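Local coordinates for protein serine-pyruvate aminotransferase (agxt) (PDB 3ZRP) that probably transfers amino groups from serine to pyruvate, and from alanine to glyoxylate, as a pyridoxal 5'-phosphate-dependent class-V aminotransferase, at residues V82-V87 with V105-P110; A132-E137 with V161-S166; N299-V304 with G339-V344. All blocks are in the same frame, centred on the assembly; numbering follows the deposited sequence. Where two conformers were deposited one is given.

In the fold
Interactions 1 and 2 belong to one sheet, the central mixed sheet of the aminotransferase, where strands 79-83 and 128-134 are neighbours and Val83 N lies 2.9 Å from Ala132 O. Interaction 1 is at the sheet's margin: valines and backbone bonds inside, an arginine among acidic side chains outside. Interaction 2 is wholly buried and reaches the cofactor, so that its parallel strands end in polar groups, ordered water and pyridoxal 5'-phosphate. Interaction 3, also buried, belongs to a separate antiparallel sheet, where a single bridging pair is supplemented by a histidine bonded through its ring nitrogens. It meets interaction 2 where Thr300 OG1 approaches Ser166 O at 2.8 Å.

Interaction 1: V82-V87 with V105-P110; sequences VVSNGV and VLRPSP
Val82 and Val105 sit side by side on neighbouring parallel strands, the two ends of a beta-alpha-beta unit made of strand 79-83, helix 87-96 and edge strand 102-106. The packed part is here. Leu106 N donates to Val82 O at 2.9 Å, and Ser84 N returns a bond to Leu106 O at 3.0 Å, both nearly along the C=O axis. The valine side chains point the same way, Val82 CB resting 4.1 Å from Val105 CG2, while Trp92 of helix 87-96 touches Val82. Val83 and Leu106, the next bridge, turn to the other face of the sheet, where helix 116-125 lies. With its first torsion at -169°, Val105 CG1 swings away from its own amide to lie 3.7 Å from Ser84 CB.

Beyond the strands the chains stay close but exchange no further hydrogen bonds. Pro108 points toward the first chain: CD is 3.1 Å from Ser84 O, and CG meets Asn85 OD1, the side chains crossing at about a right angle. Asn85 is held by Glu144 and by the amide of Val114. An alanine in place of Pro108 would remove CG and CD, and is likely to open a gap beside Asn85 OD1 and let the backbone turn more freely.

Arg107 forms the solvent side. Its extended chain carries the guanidinium to salt bridges with Asp90 and Glu93 of helix 87-96, and Asp90 also bonds Ser84 OG. Val105 CG1 lies over the centre of the Arg107 guanidinium, 3.5 Å above its plane.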
ATOM      1  N   VAL A  82      21.702   9.031  11.855  1.00 23.05           N
ATOM      2  CA  VAL A  82      20.915   9.664  10.783  1.00 24.89           C
ATOM      3  C   VAL A  82      21.546  10.992  10.374  1.00 25.06           C
ATOM      4  O   VAL A  82      21.765  11.880  11.201  1.00 31.00           O
ATOM      5  CB  VAL A  82      19.478   9.939  11.248  1.00 23.54           C
ATOM      6  CG1 VAL A  82      18.676  10.675  10.127  1.00 23.77           C
ATOM      7  CG2 VAL A  82      18.806   8.635  11.633  1.00 21.59           C
ATOM      8  N   VAL A  83      21.811  11.122   9.083  1.00 24.99           N
ATOM      9  CA  VAL A  83      22.332  12.371   8.505  1.00 24.43           C
ATOM     10  C   VAL A  83      21.157  13.097   7.851  1.00 27.51           C
ATOM     11  O   VAL A  83      20.785  12.770   6.725  1.00 26.95           O
ATOM     12  CB  VAL A  83      23.421  12.048   7.469  1.00 22.22           C
ATOM     13  CG1 VAL A  83      23.992  13.346   6.896  1.00 21.05           C
ATOM     14  CG2 VAL A  83      24.595  11.211   8.150  1.00 25.42           C
ATOM     15  N   SER A  84      20.559  14.040   8.580  1.00 26.30           N
ATOM     16  CA  SER A  84      19.332  14.713   8.179  1.00 28.45           C
ATOM     17  C   SER A  84      19.491  16.178   7.743  1.00 27.29           C
ATOM     18  O   SER A  84      19.849  17.059   8.545  1.00 29.05           O
ATOM     19  CB  SER A  84      18.340  14.686   9.323  1.00 25.06           C
ATOM     20  OG  SER A  84      17.212  15.470   8.985  1.00 26.19           O
ATOM     21  N   ASN A  85      19.170  16.416   6.473  1.00 26.15           N
ATOM     22  CA  ASN A  85      19.157  17.761   5.907  1.00 24.38           C
ATOM     23  C   ASN A  85      17.807  18.452   5.951  1.00 24.55           C
ATOM     24  O   ASN A  85      17.674  19.567   5.455  1.00 30.86           O
ATOM     25  CB  ASN A  85      19.668  17.737   4.474  1.00 24.81           C
ATOM     26  CG  ASN A  85      21.043  17.189   4.384  1.00 22.35           C
ATOM     27  OD1 ASN A  85      21.872  17.445   5.271  1.00 28.38           O
ATOM     28  ND2 ASN A  85      21.316  16.412   3.348  1.00 24.23           N
ATOM     29  N   GLY A  86      16.805  17.815   6.550  1.00 24.20           N
ATOM     30  CA  GLY A  86      15.456  18.418   6.581  1.00 22.12           C
ATOM     31  C   GLY A  86      14.387  17.412   6.937  1.00 26.61           C
ATOM     32  O   GLY A  86      14.688  16.393   7.543  1.00 26.15           O
ATOM     33  N   VAL A  87      13.137  17.740   6.602  1.00 26.42           N
ATOM     34  CA  VAL A  87      11.938  16.925   6.924  1.00 27.83           C
ATOM     35  C   VAL A  87      12.057  15.415   6.745  1.00 23.39           C
ATOM     36  O   VAL A  87      11.669  14.642   7.621  1.00 23.35           O
ATOM     37  CB  VAL A  87      10.711  17.418   6.052  1.00 31.50           C
ATOM     38  CG1 VAL A  87       9.471  16.543   6.260  1.00 36.15           C
ATOM     39  CG2 VAL A  87      10.403  18.847   6.365  1.00 29.40           C
ATOM     40  N   VAL A 105      21.296  12.006  15.518  1.00 31.21           N
ATOM     41  CA  VAL A 105      21.068  12.746  14.269  1.00 28.88           C
ATOM     42  C   VAL A 105      22.076  13.899  14.088  1.00 30.86           C
ATOM     43  O   VAL A 105      22.278  14.690  14.997  1.00 30.26           O
ATOM     44  CB  VAL A 105      19.614  13.317  14.179  1.00 28.67           C
ATOM     45  CG1 VAL A 105      19.337  13.846  12.774  1.00 28.40           C
ATOM     46  CG2 VAL A 105      18.560  12.258  14.553  1.00 30.58           C
ATOM     47  N   LEU A 106      22.740  13.948  12.930  1.00 29.41           N
ATOM     48  CA  LEU A 106      23.526  15.126  12.519  1.00 28.40           C
ATOM     49  C   LEU A 106      22.660  16.017  11.614  1.00 28.92           C
ATOM     50  O   LEU A 106      22.039  15.517  10.667  1.00 28.24           O
ATOM     51  CB  LEU A 106      24.780  14.704  11.741  1.00 28.31           C
ATOM     52  CG  LEU A 106      25.828  13.836  12.451  1.00 32.34           C
ATOM     53  CD1 LEU A 106      26.926  13.411  11.464  1.00 31.22           C
ATOM     54  CD2 LEU A 106      26.407  14.602  13.652  1.00 33.35           C
ATOM     55  N   ARG A 107      22.606  17.317  11.911  1.00 28.05           N
ATOM     56  CA  ARG A 107      21.896  18.268  11.042  1.00 24.85           C
ATOM     57  C   ARG A 107      22.790  19.460  10.668  1.00 31.17           C
ATOM     58  O   ARG A 107      23.680  19.829  11.469  1.00 30.81           O
ATOM     59  CB  ARG A 107      20.661  18.801  11.789  1.00 21.37           C
ATOM     60  CG  ARG A 107      19.602  17.742  12.053  1.00 23.66           C
ATOM     61  CD  ARG A 107      18.386  18.337  12.739  1.00 27.70           C
ATOM     62  NE  ARG A 107      17.342  17.320  12.872  1.00 29.46           N
ATOM     63  CZ  ARG A 107      17.213  16.493  13.906  1.00 33.15           C
ATOM     64  NH1 ARG A 107      18.068  16.535  14.936  1.00 29.54           N
ATOM     65  NH2 ARG A 107      16.210  15.618  13.913  1.00 31.33           N
ATOM     66  N   PRO A 108      22.546  20.093   9.486  1.00 30.90           N
ATOM     67  CA  PRO A 108      23.267  21.333   9.107  1.00 30.48           C
ATOM     68  C   PRO A 108      22.433  22.580   9.375  1.00 32.43           C
ATOM     69  O   PRO A 108      21.335  22.455   9.932  1.00 33.70           O
ATOM     70  CB  PRO A 108      23.456  21.153   7.601  1.00 32.69           C
ATOM     71  CG  PRO A 108      22.159  20.412   7.157  1.00 30.49           C
ATOM     72  CD  PRO A 108      21.673  19.616   8.381  1.00 29.49           C
ATOM     73  N   SER A 109      22.945  23.771   9.014  1.00 35.25           N
ATOM     74  CA  SER A 109      22.153  25.007   9.070  0.50 35.19           C
ATOM     75  C   SER A 109      21.008  24.889   8.069  1.00 34.57           C
ATOM     76  O   SER A 109      21.123  24.127   7.120  1.00 34.44           O
ATOM     77  CB  SER A 109      23.023  26.228   8.736  0.50 36.05           C
ATOM     78  OG  SER A 109      24.262  26.147   9.414  0.50 33.58           O
ATOM     79  N   PRO A 110      19.894  25.637   8.282  1.00 36.78           N
ATOM     80  CA  PRO A 110      18.774  25.436   7.351  1.00 35.54           C
ATOM     81  C   PRO A 110      19.162  25.522   5.875  1.00 40.41           C
ATOM     82  O   PRO A 110      19.850  26.466   5.465  1.00 33.37           O
ATOM     83  CB  PRO A 110      17.807  26.559   7.719  1.00 35.51           C
ATOM     84  CG  PRO A 110      18.024  26.725   9.214  1.00 39.06           C
ATOM     85  CD  PRO A 110      19.503  26.514   9.412  1.00 34.09           C
TER

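Interaction 2: A132-E137 with V161-S166. With PLP (pyridoxal-5'-phosphate), chain C.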
ATOM      1  N   ALA A 132      22.027   6.300   8.007  1.00 24.63           N
ATOM      2  CA  ALA A 132      20.948   6.662   7.096  1.00 23.95           C
ATOM      3  C   ALA A 132      21.221   8.007   6.444  1.00 24.77           C
ATOM      4  O   ALA A 132      21.428   9.030   7.140  1.00 26.18           O
ATOM      5  CB  ALA A 132      19.569   6.709   7.846  1.00 25.71           C
ATOM      6  N   LEU A 133      21.174   8.014   5.109  1.00 24.31           N
ATOM      7  CA  LEU A 133      21.372   9.228   4.310  1.00 26.49           C
ATOM      8  C   LEU A 133      20.088   9.548   3.521  1.00 26.98           C
ATOM      9  O   LEU A 133      19.284   8.647   3.260  1.00 24.64           O
ATOM     10  CB  LEU A 133      22.525   9.012   3.336  1.00 25.76           C
ATOM     11  CG  LEU A 133      23.891   8.522   3.831  1.00 25.85           C
ATOM     12  CD1 LEU A 133      24.841   8.489   2.633  1.00 26.84           C
ATOM     13  CD2 LEU A 133      24.445   9.447   4.903  1.00 21.79           C
ATOM     14  N   THR A 134      19.906  10.819   3.145  1.00 28.34           N
ATOM     15  CA  THR A 134      18.865  11.213   2.183  1.00 24.54           C
ATOM     16  C   THR A 134      19.538  11.720   0.928  1.00 25.79           C
ATOM     17  O   THR A 134      20.267  12.742   0.991  1.00 26.19           O
ATOM     18  CB  THR A 134      17.998  12.354   2.750  1.00 23.51           C
ATOM     19  OG1 THR A 134      17.604  12.023   4.083  1.00 22.52           O
ATOM     20  CG2 THR A 134      16.746  12.612   1.871  1.00 22.69           C
ATOM     21  N   HIS A 135      19.273  11.077  -0.219  1.00 24.84           N
ATOM     22  CA  HIS A 135      19.931  11.520  -1.467  1.00 23.89           C
ATOM     23  C   HIS A 135      19.479  12.935  -1.868  1.00 25.12           C
ATOM     24  O   HIS A 135      20.301  13.847  -2.043  1.00 25.50           O
ATOM     25  CB  HIS A 135      19.755  10.516  -2.588  1.00 25.24           C
ATOM     26  CG  HIS A 135      20.723  10.694  -3.714  1.00 26.31           C
ATOM     27  ND1 HIS A 135      20.822   9.794  -4.753  1.00 24.95           N
ATOM     28  CD2 HIS A 135      21.689  11.630  -3.926  1.00 27.99           C
ATOM     29  CE1 HIS A 135      21.787  10.182  -5.573  1.00 27.66           C
ATOM     30  NE2 HIS A 135      22.324  11.296  -5.095  1.00 26.68           N
ATOM     31  N   VAL A 136      18.163  13.135  -1.979  1.00 24.49           N
ATOM     32  CA  VAL A 136      17.630  14.478  -2.192  1.00 22.56           C
ATOM     33  C   VAL A 136      16.598  14.748  -1.111  1.00 24.21           C
ATOM     34  O   VAL A 136      15.646  13.996  -0.992  1.00 21.94           O
ATOM     35  CB  VAL A 136      16.984  14.598  -3.592  1.00 23.62           C
ATOM     36  CG1 VAL A 136      16.172  15.904  -3.717  1.00 23.38           C
ATOM     37  CG2 VAL A 136      18.047  14.486  -4.698  1.00 24.31           C
ATOM     38  N   GLU A 137      16.837  15.787  -0.311  1.00 24.76           N
ATOM     39  CA  GLU A 137      15.902  16.271   0.686  1.00 26.18           C
ATOM     40  C   GLU A 137      14.840  17.156   0.036  1.00 29.35           C
ATOM     41  O   GLU A 137      15.066  18.330  -0.280  1.00 29.89           O
ATOM     42  CB  GLU A 137      16.649  17.027   1.801  1.00 25.15           C
ATOM     43  CG  GLU A 137      15.770  17.676   2.849  1.00 27.32           C
ATOM     44  CD  GLU A 137      14.780  16.707   3.473  1.00 28.59           C
ATOM     45  OE1 GLU A 137      15.218  15.689   4.070  1.00 27.05           O
ATOM     46  OE2 GLU A 137      13.561  16.983   3.381  1.00 27.66           O
ATOM     47  N   VAL A 161      22.235   2.961   4.454  1.00 28.05           N
ATOM     48  CA  VAL A 161      20.962   3.047   3.759  0.50 28.41           C
ATOM     49  C   VAL A 161      20.789   4.454   3.191  1.00 24.10           C
ATOM     50  O   VAL A 161      21.164   5.458   3.833  1.00 27.39           O
ATOM     51  CB  VAL A 161      19.750   2.607   4.655  0.50 26.52           C
ATOM     52  CG1 VAL A 161      20.035   1.256   5.334  0.50 28.50           C
ATOM     53  CG2 VAL A 161      19.382   3.669   5.697  0.50 29.13           C
ATOM     54  N   VAL A 162      20.237   4.529   1.984  1.00 25.50           N
ATOM     55  CA  VAL A 162      20.016   5.834   1.335  1.00 23.51           C
ATOM     56  C   VAL A 162      18.568   5.941   0.913  1.00 20.28           C
ATOM     57  O   VAL A 162      18.065   5.076   0.205  1.00 21.98           O
ATOM     58  CB  VAL A 162      20.897   6.024   0.079  1.00 24.54           C
ATOM     59  CG1 VAL A 162      20.672   7.404  -0.548  1.00 24.25           C
ATOM     60  CG2 VAL A 162      22.418   5.791   0.409  1.00 25.22           C
ATOM     61  N   ASP A 163      17.890   6.981   1.400  1.00 24.44           N
ATOM     62  CA  ASP A 163      16.566   7.324   0.932  1.00 23.78           C
ATOM     63  C   ASP A 163      16.712   8.081  -0.394  1.00 25.47           C
ATOM     64  O   ASP A 163      17.094   9.261  -0.401  1.00 23.35           O
ATOM     65  CB  ASP A 163      15.882   8.182   2.005  1.00 21.84           C
ATOM     66  CG  ASP A 163      14.621   8.912   1.506  1.00 22.27           C
ATOM     67  OD1 ASP A 163      14.112   8.696   0.392  1.00 24.42           O
ATOM     68  OD2 ASP A 163      14.143   9.765   2.265  1.00 23.78           O
ATOM     69  N   GLY A 164      16.453   7.371  -1.503  1.00 23.80           N
ATOM     70  CA  GLY A 164      16.399   7.948  -2.848  1.00 23.98           C
ATOM     71  C   GLY A 164      14.999   8.138  -3.413  1.00 24.12           C
ATOM     72  O   GLY A 164      14.805   8.099  -4.622  1.00 25.31           O
ATOM     73  N   VAL A 165      14.022   8.398  -2.538  1.00 23.80           N
ATOM     74  CA  VAL A 165      12.659   8.627  -2.985  1.00 24.57           C
ATOM     75  C   VAL A 165      12.565   9.760  -4.048  1.00 25.02           C
ATOM     76  O   VAL A 165      11.848   9.603  -5.048  1.00 23.31           O
ATOM     77  CB  VAL A 165      11.711   8.899  -1.791  1.00 21.62           C
ATOM     78  CG1 VAL A 165      10.301   9.270  -2.263  1.00 25.32           C
ATOM     79  CG2 VAL A 165      11.601   7.652  -0.891  1.00 24.21           C
ATOM     80  N   SER A 166      13.294  10.871  -3.843  1.00 25.92           N
ATOM     81  CA  SER A 166      13.328  11.967  -4.817  0.50 24.55           C
ATOM     82  C   SER A 166      14.624  12.037  -5.645  1.00 24.41           C
ATOM     83  O   SER A 166      14.970  13.090  -6.213  1.00 25.36           O
ATOM     84  CB  SER A 166      13.092  13.296  -4.117  0.50 25.50           C
ATOM     85  OG  SER A 166      11.761  13.355  -3.676  0.50 24.53           O
TER
HETATM   86  N1  PLP C1189      11.618  10.603   1.461  1.00 22.35           N
HETATM   87  C2  PLP C1189      11.614  11.659   0.578  1.00 25.13           C
HETATM   88  C2A PLP C1189      12.925  12.306   0.217  1.00 25.55           C
HETATM   89  C3  PLP C1189      10.405  12.113   0.004  1.00 23.99           C
HETATM   90  O3  PLP C1189      10.424  13.028  -0.814  1.00 24.86           O
HETATM   91  C4  PLP C1189       9.193  11.492   0.326  1.00 26.73           C
HETATM   92  C4A PLP C1189       7.905  11.985  -0.344  1.00 31.91           C
HETATM   93  C5  PLP C1189       9.236  10.431   1.255  1.00 24.54           C
HETATM   94  C6  PLP C1189      10.453   9.970   1.801  1.00 21.33           C
HETATM   95  C5A PLP C1189       8.009   9.691   1.699  1.00 21.58           C
HETATM   96  O4P PLP C1189       7.400   8.906   0.670  1.00 25.49           O
HETATM   97  P   PLP C1189       5.886   8.439   0.719  1.00 23.00           P
HETATM   98  O1P PLP C1189       5.765   7.675  -0.562  1.00 19.31           O
HETATM   99  O2P PLP C1189       5.142   9.732   0.731  1.00 23.75           O
HETATM  100  O3P PLP C1189       5.802   7.641   1.972  1.00 17.64           O
HETATM  101  O   HOH W   1      15.385  10.581   4.373  1.00 25.21           O
HETATM  102  O   HOH W   2      15.722  11.334  -1.858  1.00 23.19           O
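Ala132 CB meets Val161 CG2 at 3.7 Å, opening a parallel pairing of strands 128-134 and 157-163 in which Ala132, Leu133 and Thr134 face Val161, Val162 and Asp163. Trp92 of helix 87-96 lies against Ala132, Val161 and Asp163 on their common face. Leu133 N then donates to Val161 O at 2.9 Å, and Leu133 O accepts from Asp163 N in an almost straight bond, 172° at the hydrogen. The Leu133 side chain goes to the other face, among Val146, Val149 and Ile150 of helix 146-153.

Thr134 runs alongside Asp163, its CG2 3.9 Å from Asp163 OD2. Its first torsion of -48° sets OG1 beside its own amide, where it hydrogen-bonds a water that donates to Asp163 OD2. His135 N reaches Asp163 O at 2.8 Å from a position tilted out of the carbonyl plane, and His135 CB packs on Val162 CG1. Val136 leans its CB against Ser166 O, while a second water accepts from Val136 N and Ser166 N and donates to Asp163 O, bridging the chains where they diverge.

Asp163 is thus gripped at both carboxylate oxygens. OD1 accepts from Val165 N in an Asx turn, which fixes the rotation of the group, and OD2 lies 2.8 Å from N1 of pyridoxal 5'-phosphate. Val165 covers a face of the pyridine ring, its CG1 3.6 Å from cofactor C4. An aspartate at the end of a strand, facing the pyridine nitrogen, is characteristic of fold-type I pyridoxal-phosphate enzymes, to which class-V aminotransferases belong.

Interaction 3: N299-V304 with G339-V344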
ATOM      1  N   ASN A 299      18.426  18.080  -8.944  1.00 24.72           N
ATOM      2  CA  ASN A 299      17.838  18.093 -10.268  1.00 25.99           C
ATOM      3  C   ASN A 299      16.365  17.636 -10.303  1.00 27.94           C
ATOM      4  O   ASN A 299      15.781  17.466 -11.390  1.00 26.36           O
ATOM      5  CB  ASN A 299      18.758  17.317 -11.225  1.00 32.67           C
ATOM      6  CG  ASN A 299      20.136  17.990 -11.355  1.00 32.01           C
ATOM      7  OD1 ASN A 299      20.260  19.216 -11.177  1.00 29.13           O
ATOM      8  ND2 ASN A 299      21.160  17.200 -11.635  1.00 37.12           N
ATOM      9  N   THR A 300      15.753  17.498  -9.122  1.00 24.78           N
ATOM     10  CA  THR A 300      14.338  17.113  -9.033  1.00 23.88           C
ATOM     11  C   THR A 300      13.469  18.138  -8.354  1.00 23.15           C
ATOM     12  O   THR A 300      12.279  18.206  -8.646  1.00 24.13           O
ATOM     13  CB  THR A 300      14.131  15.741  -8.314  1.00 23.15           C
ATOM     14  OG1 THR A 300      14.667  15.818  -6.978  1.00 23.83           O
ATOM     15  CG2 THR A 300      14.848  14.654  -9.087  1.00 23.63           C
ATOM     16  N   VAL A 301      14.038  18.915  -7.434  1.00 22.19           N
ATOM     17  CA  VAL A 301      13.283  19.892  -6.632  1.00 23.00           C
ATOM     18  C   VAL A 301      14.113  21.173  -6.436  1.00 25.41           C
ATOM     19  O   VAL A 301      15.296  21.105  -6.097  1.00 25.97           O
ATOM     20  CB  VAL A 301      12.953  19.356  -5.207  1.00 26.42           C
ATOM     21  CG1 VAL A 301      12.181  20.412  -4.390  1.00 30.53           C
ATOM     22  CG2 VAL A 301      12.153  18.054  -5.270  1.00 27.87           C
ATOM     23  N   THR A 302      13.482  22.327  -6.613  1.00 25.74           N
ATOM     24  CA  THR A 302      14.119  23.612  -6.352  1.00 24.87           C
ATOM     25  C   THR A 302      13.179  24.437  -5.496  1.00 26.53           C
ATOM     26  O   THR A 302      12.016  24.589  -5.833  1.00 32.89           O
ATOM     27  CB  THR A 302      14.401  24.378  -7.693  1.00 23.89           C
ATOM     28  OG1 THR A 302      15.201  23.550  -8.548  1.00 25.30           O
ATOM     29  CG2 THR A 302      15.156  25.682  -7.416  1.00 26.91           C
ATOM     30  N   GLY A 303      13.688  24.959  -4.381  1.00 28.53           N
ATOM     31  CA  GLY A 303      12.896  25.822  -3.500  1.00 20.71           C
ATOM     32  C   GLY A 303      13.124  27.270  -3.909  1.00 29.34           C
ATOM     33  O   GLY A 303      14.272  27.673  -4.207  1.00 29.34           O
ATOM     34  N   VAL A 304      12.044  28.056  -3.928  1.00 28.61           N
ATOM     35  CA  VAL A 304      12.083  29.409  -4.487  1.00 30.19           C
ATOM     36  C   VAL A 304      11.661  30.364  -3.388  1.00 31.96           C
ATOM     37  O   VAL A 304      10.508  30.379  -2.992  1.00 34.64           O
ATOM     38  CB  VAL A 304      11.166  29.560  -5.757  1.00 31.62           C
ATOM     39  CG1 VAL A 304      11.302  30.940  -6.383  1.00 32.01           C
ATOM     40  CG2 VAL A 304      11.497  28.479  -6.826  1.00 32.03           C
ATOM     41  N   GLY A 339       8.732  21.103  -8.519  1.00 30.02           N
ATOM     42  CA  GLY A 339       9.095  19.732  -8.770  1.00 25.94           C
ATOM     43  C   GLY A 339       9.334  19.562 -10.241  1.00 30.48           C
ATOM     44  O   GLY A 339       8.448  19.880 -11.040  1.00 33.57           O
ATOM     45  N   HIS A 340      10.523  19.088 -10.612  1.00 25.74           N
ATOM     46  CA  HIS A 340      10.893  18.901 -12.006  1.00 24.12           C
ATOM     47  C   HIS A 340      11.526  17.537 -12.123  1.00 25.88           C
ATOM     48  O   HIS A 340      12.730  17.391 -12.086  1.00 26.64           O
ATOM     49  CB  HIS A 340      11.817  20.031 -12.542  1.00 23.74           C
ATOM     50  CG  HIS A 340      12.857  20.507 -11.553  1.00 24.45           C
ATOM     51  ND1 HIS A 340      14.029  19.815 -11.309  1.00 24.96           N
ATOM     52  CD2 HIS A 340      12.904  21.607 -10.769  1.00 26.69           C
ATOM     53  CE1 HIS A 340      14.742  20.473 -10.407  1.00 26.89           C
ATOM     54  NE2 HIS A 340      14.083  21.558 -10.058  1.00 27.92           N
ATOM     55  N   MET A 341      10.680  16.517 -12.266  1.00 25.61           N
ATOM     56  CA  MET A 341      11.126  15.141 -12.193  1.00 26.89           C
ATOM     57  C   MET A 341      10.181  14.186 -12.918  1.00 26.69           C
ATOM     58  O   MET A 341       8.997  14.464 -13.079  1.00 31.02           O
ATOM     59  CB  MET A 341      11.303  14.692 -10.732  1.00 26.92           C
ATOM     60  CG  MET A 341       9.952  14.533  -9.985  1.00 31.43           C
ATOM     61  SD  MET A 341      10.140  14.023  -8.260  1.00 37.67           S
ATOM     62  CE  MET A 341      10.089  15.622  -7.438  1.00 35.66           C
ATOM     63  N   GLY A 342      10.718  13.060 -13.357  1.00 24.57           N
ATOM     64  CA  GLY A 342       9.918  12.052 -14.066  1.00 27.06           C
ATOM     65  C   GLY A 342      10.024  12.297 -15.559  1.00 29.75           C
ATOM     66  O   GLY A 342      11.090  12.079 -16.159  1.00 30.73           O
ATOM     67  N   TRP A 343       8.929  12.797 -16.132  1.00 30.70           N
ATOM     68  CA  TRP A 343       8.859  13.000 -17.585  0.60 35.91           C
ATOM     69  C   TRP A 343       8.970  14.449 -18.011  1.00 31.72           C
ATOM     70  O   TRP A 343       8.626  14.813 -19.133  1.00 33.45           O
ATOM     71  CB  TRP A 343       7.649  12.268 -18.201  0.60 37.41           C
ATOM     72  CG  TRP A 343       7.920  10.766 -18.226  0.60 38.60           C
ATOM     73  CD1 TRP A 343       7.451   9.828 -17.345  0.60 37.49           C
ATOM     74  CD2 TRP A 343       8.802  10.071 -19.120  0.60 38.70           C
ATOM     75  NE1 TRP A 343       7.938   8.584 -17.675  0.60 39.22           N
ATOM     76  CE2 TRP A 343       8.777   8.706 -18.753  0.60 36.68           C
ATOM     77  CE3 TRP A 343       9.591  10.466 -20.215  0.60 39.94           C
ATOM     78  CZ2 TRP A 343       9.515   7.734 -19.438  0.60 36.50           C
ATOM     79  CZ3 TRP A 343      10.319   9.500 -20.901  0.60 36.48           C
ATOM     80  CH2 TRP A 343      10.280   8.152 -20.506  0.60 38.78           C
ATOM     81  N   VAL A 344       9.505  15.272 -17.114  1.00 31.54           N
ATOM     82  CA  VAL A 344       9.647  16.713 -17.341  1.00 29.55           C
ATOM     83  C   VAL A 344      10.497  17.034 -18.593  1.00 31.73           C
ATOM     84  O   VAL A 344      11.512  16.371 -18.855  1.00 32.47           O
ATOM     85  CB  VAL A 344      10.159  17.423 -16.055  1.00 32.20           C
ATOM     86  CG1 VAL A 344      11.615  17.027 -15.739  1.00 31.06           C
ATOM     87  CG2 VAL A 344       9.978  18.952 -16.127  1.00 27.38           C
TER
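Val301 and Gly339 form a non-hydrogen-bonded antiparallel pair with CA atoms 4.7 Å apart, and just beside it His340 N donates to Thr300 O at 2.8 Å, a nearly straight bond whose donor stands above the carbonyl plane.

The imidazole of His340 carries most of the polar contact. A first torsion of 39° places CG between the backbone N and the carbonyl carbon and turns the ring back across 299-302. Both nitrogens are used at the ring edge: NE2 shares a hydrogen bond of 2.7 Å with Thr302 OG1, and ND1 makes a weak, bent one to Asn299 O at 2.9 Å. Thr300 C lies 3.3 Å above one ring face, offset toward the rim, so the Thr300 carbonyl carbon packs over the ring while the two nitrogens bond at its edge. Together these contacts restrict rotation of the imidazole in a buried place.

Met341 handles the apolar side. Its CB meets Thr300 CB at 3.9 Å, and its chain bends at the thioether to bring CE back to Val301 CG2, also at 3.9 Å. The same methyl touches Thr300 O. Thr300 OG1, for its part, bonds Ser166 O, joining this contact to the cofactor-binding loop.

The pairing links the start of strand 301-305 to the end of strand 335-339, the central strand of a three-stranded antiparallel sheet. Helix 264-284 closes over Asn299 and His340 through Ala275, whereas Met341 touches Pro10 and Lys189 in neighbouring loops, ahead of helix 346-363.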